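Local coordinates for protein GCN5-related N-acetyltransferase (Kribbella flavida, PDB 4H89) that probably transfers an acyl group, most likely acetyl from acetyl-CoA, to an as yet unidentified acceptor, at residues L9-A14 and R61-V66. Residues are numbered along the deposited sequence; the frame is centred on the assembly and turned at random.
Sequences LQVRDA and RTTVAV
The guanidinium of R12 lies with one face over V64, whose CG2 comes within 3.4 Å of NH1, offset toward the rim. Beneath it, strands 10-13 and 61-66 pair antiparallel: R12 and V64 exchange both backbone bonds, as do Q10 and V66, and A14 N prolongs the pairing onto T62 O at 2.9 Å. With CG set between the backbone N and the carbonyl carbon (chi1 60°), the extended R12 chain runs alongside V64, and NH1 turns back to D13 O while also meeting D18 in a salt bridge. Cutting R12 back to an alanine is likely to bare V64 CG2, and to leave D13 O without that donor and D18 without its charged mate. Toward helix 105-119, V11 CG1 packs 3.8 Å from T63 CB. R61 grips D13 side-on in a salt bridge, NE (2.8 Å) and NH2 converging on OD1. T63 CG2 sits over the centre of that guanidinium, NH1 forms a salt bridge with D112, and a water links NH2 to V11 O. In this worked example of edge-strand attachment in a GNAT sheet, the backbone supplies the register, R12 covers V64 and reaches D18, and R61, through D13, adds a charged link between the strands and carries it to D112 of the helix.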
loop_
_atom_site.group_PDB
_atom_site.type_symbol
_atom_site.label_atom_id
_atom_site.label_comp_id
_atom_site.label_asym_id
_atom_site.label_seq_id
_atom_site.Cartn_x
_atom_site.Cartn_y
_atom_site.Cartn_z
ATOM N N LEU A 9 13.650 -22.407 19.683
ATOM C CA LEU A 9 13.166 -21.210 18.990
ATOM C C LEU A 9 11.934 -20.687 19.696
ATOM O O LEU A 9 10.981 -21.419 19.907
ATOM C CB LEU A 9 12.776 -21.574 17.541
ATOM C CG LEU A 9 12.314 -20.506 16.587
ATOM C CD1 LEU A 9 13.436 -19.551 16.336
ATOM C CD2 LEU A 9 11.889 -21.137 15.274
ATOM N N GLN A 10 11.945 -19.372 19.971
ATOM C CA GLN A 10 10.788 -18.650 20.491
ATOM C C GLN A 10 10.497 -17.425 19.663
ATOM O O GLN A 10 11.393 -16.745 19.214
ATOM C CB GLN A 10 11.095 -18.215 21.927
ATOM C CG GLN A 10 10.111 -17.283 22.547
ATOM C CD GLN A 10 10.361 -17.028 23.999
ATOM O OE1 GLN A 10 11.181 -16.195 24.380
ATOM N NE2 GLN A 10 9.581 -17.687 24.813
ATOM N N VAL A 11 9.224 -17.156 19.436
ATOM C CA VAL A 11 8.751 -15.869 18.942
ATOM C C VAL A 11 8.162 -15.094 20.149
ATOM O O VAL A 11 7.274 -15.593 20.845
ATOM C CB VAL A 11 7.694 -16.037 17.829
ATOM C CG1 VAL A 11 7.254 -14.657 17.360
ATOM C CG2 VAL A 11 8.248 -16.855 16.689
ATOM N N ARG A 12 8.662 -13.881 20.328
ATOM C CA ARG A 12 8.238 -13.053 21.437
ATOM C C ARG A 12 8.195 -11.608 20.960
ATOM O O ARG A 12 8.737 -11.244 19.906
ATOM C CB ARG A 12 9.203 -13.142 22.626
ATOM C CG ARG A 12 10.630 -12.702 22.329
ATOM C CD ARG A 12 11.440 -12.482 23.597
ATOM N NE ARG A 12 12.848 -12.180 23.347
ATOM C CZ ARG A 12 13.358 -11.000 22.911
ATOM N NH1 ARG A 12 12.618 -9.943 22.652
ATOM N NH2 ARG A 12 14.680 -10.836 22.724
ATOM N N ASP A 13 7.518 -10.753 21.745
ATOM C CA ASP A 13 7.500 -9.351 21.437
ATOM C C ASP A 13 8.950 -8.821 21.367
ATOM O O ASP A 13 9.813 -9.162 22.163
ATOM C CB ASP A 13 6.775 -8.520 22.500
ATOM C CG ASP A 13 5.295 -8.736 22.542
ATOM O OD1 ASP A 13 4.730 -9.582 21.844
ATOM O OD2 ASP A 13 4.687 -8.012 23.368
ATOM N N ALA A 14 9.209 -7.973 20.383
ATOM C CA ALA A 14 10.492 -7.313 20.255
ATOM C C ALA A 14 10.654 -6.328 21.412
ATOM O O ALA A 14 9.695 -5.684 21.822
ATOM C CB ALA A 14 10.577 -6.589 18.928
ATOM N N ARG A 61 2.084 -4.721 16.248
ATOM C CA ARG A 61 3.029 -5.465 17.063
ATOM C C ARG A 61 4.269 -5.760 16.261
ATOM O O ARG A 61 4.188 -5.896 15.040
ATOM C CB ARG A 61 2.354 -6.756 17.565
ATOM C CG ARG A 61 3.223 -7.747 18.353
ATOM C CD ARG A 61 2.295 -8.808 18.944
ATOM N NE ARG A 61 3.016 -9.847 19.659
ATOM C CZ ARG A 61 3.144 -11.105 19.267
ATOM N NH1 ARG A 61 2.626 -11.507 18.133
ATOM N NH2 ARG A 61 3.808 -11.914 20.031
ATOM N N THR A 62 5.407 -5.829 16.956
ATOM C CA THR A 62 6.661 -6.303 16.346
ATOM C C THR A 62 7.182 -7.419 17.202
ATOM O O THR A 62 7.199 -7.318 18.434
ATOM C CB THR A 62 7.662 -5.161 16.239
ATOM O OG1 THR A 62 7.065 -4.076 15.532
ATOM C CG2 THR A 62 8.969 -5.589 15.573
ATOM N N THR A 63 7.620 -8.497 16.550
ATOM C CA THR A 63 8.169 -9.664 17.211
ATOM C C THR A 63 9.581 -9.957 16.745
ATOM O O THR A 63 9.995 -9.474 15.687
ATOM C CB THR A 63 7.333 -10.913 16.934
ATOM O OG1 THR A 63 7.339 -11.172 15.538
ATOM C CG2 THR A 63 5.910 -10.718 17.416
ATOM N N VAL A 64 10.260 -10.761 17.551
ATOM C CA VAL A 64 11.532 -11.377 17.145
ATOM C C VAL A 64 11.420 -12.874 17.330
ATOM O O VAL A 64 10.718 -13.352 18.237
ATOM C CB VAL A 64 12.771 -10.838 17.875
ATOM C CG1 VAL A 64 13.100 -9.447 17.416
ATOM C CG2 VAL A 64 12.596 -10.921 19.382
ATOM N N ALA A 65 12.156 -13.603 16.494
ATOM C CA ALA A 65 12.409 -15.028 16.706
ATOM C C ALA A 65 13.835 -15.107 17.278
ATOM O O ALA A 65 14.767 -14.524 16.711
ATOM C CB ALA A 65 12.379 -15.746 15.405
ATOM N N VAL A 66 13.992 -15.811 18.387
ATOM C CA VAL A 66 15.220 -15.938 19.089
ATOM C C VAL A 66 15.560 -17.375 19.360
ATOM O O VAL A 66 14.700 -18.214 19.539
ATOM C CB VAL A 66 15.203 -15.170 20.412
ATOM C CG1 VAL A 66 15.171 -13.661 20.207
ATOM C CG2 VAL A 66 14.148 -15.654 21.374
HETATM O O HOH W 1 4.651 -14.735 20.723
#